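Local coordinates for inositol-1,4,5-trisphosphate 5-phosphatase 1 (Schizosaccharomyces pombe, PDB 1I9Z), which removes the 5-phosphate from soluble and lipid inositol phosphates, among them phosphatidylinositol 4,5-bisphosphate, through the catalytic domain described here, at residues A[171-174]-A[175-179]; A[53-56]-A[57-60]. All blocks are in the same frame, centred on the assembly; numbering follows the deposited sequence.

Contact 1: A[171-174]-A[175-179]; sequences YTNY and DERDH. With 2IP (D-myo-inositol-1,4-bisphosphate), chain C.
N173 and E176 run side by side at the start of a helix, and the amide ND2 gives a hydrogen bond of 3.1 Å to E176 OE1. The donor keeps OE1 near its own amide plane but meets the carboxylate from above, the two planes being 63° apart. ND2 also reaches A169 O, so the amide joins the helix to the preceding loop. R177 crosses this amide at about a right angle: NH2 touches N173 OD1 in a weak bond of 3.4 Å, while one guanidinium face lies over N173 O. The bend at chi3 (-93°) folds the arginine back over the chain, where NH1 weakly meets Y171 O at 3.3 Å; further hydrogen bonds run to A168 O and G170 O, with Y210 adding a cation-pi contact. With an alanine here in place of N173, A169 O and E176 OE1 are likely to lose the donor they share, and R177 NH2 its weak partner OD1. Beyond, Y174 O accepts D178 N at 2.8 Å in the first clear helical bond, and a water spans T172 O and D175 N. Upstream, Y171 N donates to phosphate oxygen O12 of the inositol bisphosphate at 3.2 Å. The segment thus carries the chain from the ligand-binding loop after strand 158-166 into helix 174-187, with the Y174 ring against helix 236-242.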
loop_
_atom_site.group_PDB
_atom_site.type_symbol
_atom_site.label_atom_id
_atom_site.label_comp_id
_atom_site.label_asym_id
_atom_site.label_seq_id
_atom_site.Cartn_x
_atom_site.Cartn_y
_atom_site.Cartn_z
ATOM N N TYR A 171 -5.578 -16.985 -16.187
ATOM C CA TYR A 171 -6.809 -17.365 -15.518
ATOM C C TYR A 171 -6.638 -18.367 -14.370
ATOM O O TYR A 171 -7.028 -18.120 -13.229
ATOM C CB TYR A 171 -7.760 -17.947 -16.553
ATOM C CG TYR A 171 -9.084 -18.347 -15.960
ATOM C CD1 TYR A 171 -9.901 -17.415 -15.360
ATOM C CD2 TYR A 171 -9.528 -19.678 -16.034
ATOM C CE1 TYR A 171 -11.155 -17.765 -14.835
ATOM C CE2 TYR A 171 -10.776 -20.053 -15.512
ATOM C CZ TYR A 171 -11.588 -19.064 -14.921
ATOM O OH TYR A 171 -12.874 -19.398 -14.529
ATOM N N THR A 172 -6.017 -19.493 -14.652
ATOM C CA THR A 172 -5.883 -20.524 -13.619
ATOM C C THR A 172 -4.571 -20.555 -12.816
ATOM O O THR A 172 -4.477 -21.269 -11.825
ATOM C CB THR A 172 -5.997 -21.930 -14.239
ATOM O OG1 THR A 172 -4.832 -22.142 -15.034
ATOM C CG2 THR A 172 -7.243 -22.057 -15.131
ATOM N N ASN A 173 -3.569 -19.781 -13.222
ATOM C CA ASN A 173 -2.278 -19.912 -12.553
ATOM C C ASN A 173 -2.067 -19.152 -11.286
ATOM O O ASN A 173 -1.105 -18.342 -11.163
ATOM C CB ASN A 173 -1.161 -19.587 -13.528
ATOM C CG ASN A 173 -1.265 -18.251 -14.026
ATOM O OD1 ASN A 173 -2.373 -17.794 -14.376
ATOM N ND2 ASN A 173 -0.118 -17.556 -14.114
ATOM N N TYR A 174 -2.943 -19.408 -10.320
ATOM C CA TYR A 174 -2.793 -18.746 -9.053
ATOM C C TYR A 174 -1.591 -19.341 -8.319
ATOM O O TYR A 174 -1.004 -18.650 -7.477
ATOM C CB TYR A 174 -4.085 -18.785 -8.201
ATOM C CG TYR A 174 -4.530 -20.166 -7.789
ATOM C CD1 TYR A 174 -3.875 -20.839 -6.751
ATOM C CD2 TYR A 174 -5.570 -20.827 -8.460
ATOM C CE1 TYR A 174 -4.247 -22.166 -6.393
ATOM C CE2 TYR A 174 -5.940 -22.152 -8.106
ATOM C CZ TYR A 174 -5.269 -22.808 -7.087
ATOM O OH TYR A 174 -5.535 -24.159 -6.793
ATOM N N ASP A 175 -1.154 -20.558 -8.660
ATOM C CA ASP A 175 0.071 -21.047 -7.953
ATOM C C ASP A 175 1.268 -20.136 -8.342
ATOM O O ASP A 175 2.161 -19.863 -7.537
ATOM C CB ASP A 175 0.449 -22.471 -8.354
ATOM C CG ASP A 175 -0.519 -23.507 -7.824
ATOM O OD1 ASP A 175 -1.166 -23.270 -6.791
ATOM O OD2 ASP A 175 -0.599 -24.586 -8.448
ATOM N N GLU A 176 1.280 -19.683 -9.581
ATOM C CA GLU A 176 2.393 -18.809 -9.986
ATOM C C GLU A 176 2.276 -17.440 -9.263
ATOM O O GLU A 176 3.291 -16.863 -8.870
ATOM C CB GLU A 176 2.407 -18.626 -11.493
ATOM C CG GLU A 176 3.665 -17.832 -11.940
ATOM C CD GLU A 176 3.751 -17.604 -13.456
ATOM O OE1 GLU A 176 2.884 -18.131 -14.217
ATOM O OE2 GLU A 176 4.698 -16.868 -13.856
ATOM N N ARG A 177 1.064 -16.887 -9.117
ATOM C CA ARG A 177 0.949 -15.644 -8.353
ATOM C C ARG A 177 1.394 -15.885 -6.905
ATOM O O ARG A 177 2.019 -15.034 -6.258
ATOM C CB ARG A 177 -0.529 -15.148 -8.364
ATOM C CG ARG A 177 -0.947 -14.686 -9.766
ATOM C CD ARG A 177 -2.357 -14.135 -9.768
ATOM N NE ARG A 177 -3.387 -15.153 -10.106
ATOM C CZ ARG A 177 -3.652 -15.556 -11.368
ATOM N NH1 ARG A 177 -4.635 -16.435 -11.634
ATOM N NH2 ARG A 177 -2.895 -15.150 -12.384
ATOM N N ASP A 178 1.042 -17.034 -6.334
ATOM C CA ASP A 178 1.471 -17.227 -4.927
ATOM C C ASP A 178 3.022 -17.256 -4.845
ATOM O O ASP A 178 3.627 -16.762 -3.916
ATOM C CB ASP A 178 0.933 -18.564 -4.380
ATOM C CG ASP A 178 -0.552 -18.563 -4.147
ATOM O OD1 ASP A 178 -1.053 -19.678 -3.752
ATOM O OD2 ASP A 178 -1.267 -17.506 -4.327
ATOM N N HIS A 179 3.620 -17.865 -5.860
ATOM C CA HIS A 179 5.066 -17.971 -5.943
ATOM C C HIS A 179 5.647 -16.550 -6.067
ATOM O O HIS A 179 6.727 -16.236 -5.521
ATOM C CB HIS A 179 5.435 -18.770 -7.172
ATOM C CG HIS A 179 6.891 -18.690 -7.497
ATOM N ND1 HIS A 179 7.377 -18.023 -8.606
ATOM C CD2 HIS A 179 7.965 -19.195 -6.853
ATOM C CE1 HIS A 179 8.702 -18.135 -8.638
ATOM N NE2 HIS A 179 9.081 -18.841 -7.581
HETATM C C1 2IP C . -4.480 -14.971 -20.157
HETATM C C2 2IP C . -3.440 -14.098 -20.906
HETATM C C3 2IP C . -4.066 -12.757 -21.418
HETATM C C4 2IP C . -4.769 -11.933 -20.307
HETATM C C5 2IP C . -5.877 -12.827 -19.707
HETATM C C6 2IP C . -5.310 -14.145 -19.101
HETATM O O1 2IP C . -4.925 -16.272 -20.436
HETATM O O2 2IP C . -2.355 -13.749 -20.089
HETATM O O3 2IP C . -3.076 -11.935 -21.963
HETATM O O4 2IP C . -5.341 -10.723 -20.901
HETATM O O5 2IP C . -6.575 -12.129 -18.676
HETATM O O6 2IP C . -6.493 -14.795 -18.654
HETATM P P4 2IP C . -4.861 -9.262 -20.565
HETATM O O41 2IP C . -4.891 -9.134 -18.997
HETATM O O42 2IP C . -5.761 -8.288 -21.179
HETATM O O43 2IP C . -3.450 -9.231 -21.177
HETATM P P1 2IP C . -4.686 -17.606 -19.786
HETATM O O11 2IP C . -4.272 -18.490 -20.976
HETATM O O12 2IP C . -3.661 -17.738 -18.686
HETATM O O13 2IP C . -6.083 -18.074 -19.363
HETATM O O HOH W 1 -2.314 -22.623 -10.270
#

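Contact 2: A[53-56]-A[57-60]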
loop_
_atom_site.group_PDB
_atom_site.type_symbol
_atom_site.label_atom_id
_atom_site.label_comp_id
_atom_site.label_asym_id
_atom_site.label_seq_id
_atom_site.Cartn_x
_atom_site.Cartn_y
_atom_site.Cartn_z
ATOM N N PRO A 53 -11.138 15.843 3.768
ATOM C CA PRO A 53 -9.890 16.587 3.589
ATOM C C PRO A 53 -8.829 15.845 2.778
ATOM O O PRO A 53 -8.830 14.618 2.700
ATOM C CB PRO A 53 -9.449 16.883 5.028
ATOM C CG PRO A 53 -10.768 16.772 5.843
ATOM C CD PRO A 53 -11.387 15.565 5.197
ATOM N N LEU A 54 -7.957 16.614 2.134
ATOM C CA LEU A 54 -6.868 16.006 1.367
ATOM C C LEU A 54 -6.002 15.250 2.365
ATOM O O LEU A 54 -5.851 15.668 3.542
ATOM C CB LEU A 54 -6.040 17.099 0.702
ATOM C CG LEU A 54 -6.820 18.043 -0.222
ATOM C CD1 LEU A 54 -5.936 19.252 -0.488
ATOM C CD2 LEU A 54 -7.195 17.337 -1.530
ATOM N N ALA A 55 -5.385 14.160 1.911
ATOM C CA ALA A 55 -4.550 13.366 2.797
ATOM C C ALA A 55 -3.202 14.026 3.058
ATOM O O ALA A 55 -2.789 14.907 2.307
ATOM C CB ALA A 55 -4.297 11.963 2.170
ATOM N N ASP A 56 -2.501 13.532 4.061
ATOM C CA ASP A 56 -1.145 14.019 4.339
ATOM C C ASP A 56 -0.152 13.374 3.366
ATOM O O ASP A 56 0.823 13.993 2.935
ATOM C CB ASP A 56 -0.783 13.655 5.763
ATOM C CG ASP A 56 -1.695 14.395 6.765
ATOM O OD1 ASP A 56 -1.787 15.622 6.616
ATOM O OD2 ASP A 56 -2.298 13.775 7.645
ATOM N N ILE A 57 -0.425 12.115 3.020
ATOM C CA ILE A 57 0.478 11.361 2.162
ATOM C C ILE A 57 -0.357 10.672 1.099
ATOM O O ILE A 57 -1.356 10.054 1.445
ATOM C CB ILE A 57 1.228 10.277 2.997
ATOM C CG1 ILE A 57 1.958 10.962 4.153
ATOM C CG2 ILE A 57 2.243 9.505 2.129
ATOM C CD1 ILE A 57 2.686 10.002 5.102
ATOM N N TYR A 58 0.038 10.859 -0.175
ATOM C CA TYR A 58 -0.567 10.149 -1.285
ATOM C C TYR A 58 0.436 9.109 -1.814
ATOM O O TYR A 58 1.599 9.458 -2.188
ATOM C CB TYR A 58 -0.943 11.072 -2.442
ATOM C CG TYR A 58 -2.169 11.845 -2.180
ATOM C CD1 TYR A 58 -2.113 12.971 -1.385
ATOM C CD2 TYR A 58 -3.421 11.421 -2.687
ATOM C CE1 TYR A 58 -3.261 13.676 -1.049
ATOM C CE2 TYR A 58 -4.613 12.160 -2.370
ATOM C CZ TYR A 58 -4.495 13.270 -1.528
ATOM O OH TYR A 58 -5.587 13.971 -1.083
ATOM N N VAL A 59 0.001 7.837 -1.864
ATOM C CA VAL A 59 0.879 6.768 -2.346
ATOM C C VAL A 59 0.188 6.258 -3.599
ATOM O O VAL A 59 -0.909 5.716 -3.557
ATOM C CB VAL A 59 1.047 5.623 -1.242
ATOM C CG1 VAL A 59 1.878 4.422 -1.857
ATOM C CG2 VAL A 59 1.744 6.222 0.020
ATOM N N VAL A 60 0.826 6.456 -4.755
ATOM C CA VAL A 60 0.256 6.077 -6.033
ATOM C C VAL A 60 1.092 5.033 -6.763
ATOM O O VAL A 60 2.291 5.239 -7.010
ATOM C CB VAL A 60 0.141 7.333 -6.954
ATOM C CG1 VAL A 60 -0.643 6.993 -8.253
ATOM C CG2 VAL A 60 -0.539 8.520 -6.165
#
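Y58 reaches back along the chain from the second residue of its strand to A55, three residues earlier, and there makes two contacts with one residue. Its hydroxyl accepts the A55 backbone N-H, with 3.0 Å between A55 N and Y58 OH and an N-H...O angle of 161°, a fairly straight bond of ordinary length. The same residue pair meets a second time: A55 CB sits over one face of the phenol, 4.2 Å from the ring centroid and 27° off the ring normal, a CH-pi contact whose nearest atoms are A55 CB and Y58 CE1 at 3.8 Å. With CG anti to its own carbonyl carbon (chi1 -77°), the tyrosine is laid back towards the loop, which lets one side chain use both its hydroxyl and its face on a single alanine. This is the close-packed part, and F28 of strand 20-33 meets the Y58 ring as well.

The looser part lies toward the loop. L54 is partly exposed; its CA comes within 3.4 Å of Y58 OH, with CB and CD2 a little farther off, and its side chain also touches F48 and K95. P53, further out, is exposed.

D56 and I57 face other neighbours. The D56 carboxylate forms a salt bridge with K120 through OD1 and takes the K26 N-H on OD2, whereas I57 packs against V25, I117, F153 and Y155, bridging toward strand 147-155 of the other sheet.

The chemistry is therefore split by residue. The N-H of buried A55 is satisfied by a tyrosine hydroxyl, a methyl packs over one face of the ring that carries it, and the adjoining carboxylate is probably held ionised by its lysine, so the A55 N-H and the D56 carboxylate, both in buried residues, each have a partner.

In the fold
The two contacts lie in series along the chain and on opposite sides of its centre, their own centres 32 Å apart and their nearest atoms about 20 Å apart, so neither touches the other. Both belong to the catalytic domain, of the endonuclease/exonuclease/phosphatase family, whose DNase I-like fold pairs two mixed sheets. Contact 2 starts strand 57-63, an inner strand of the six-stranded sheet; contact 1 follows strand 158-166 of the five-stranded one. Only contact 1 borders the ligand: Y171 belongs to the inositol bisphosphate pocket, along with R211 and Y261, and the R177 side chain is about 13 Å from the bound calcium ion. The centre of contact 2 is buried about 12 Å from that of the chain.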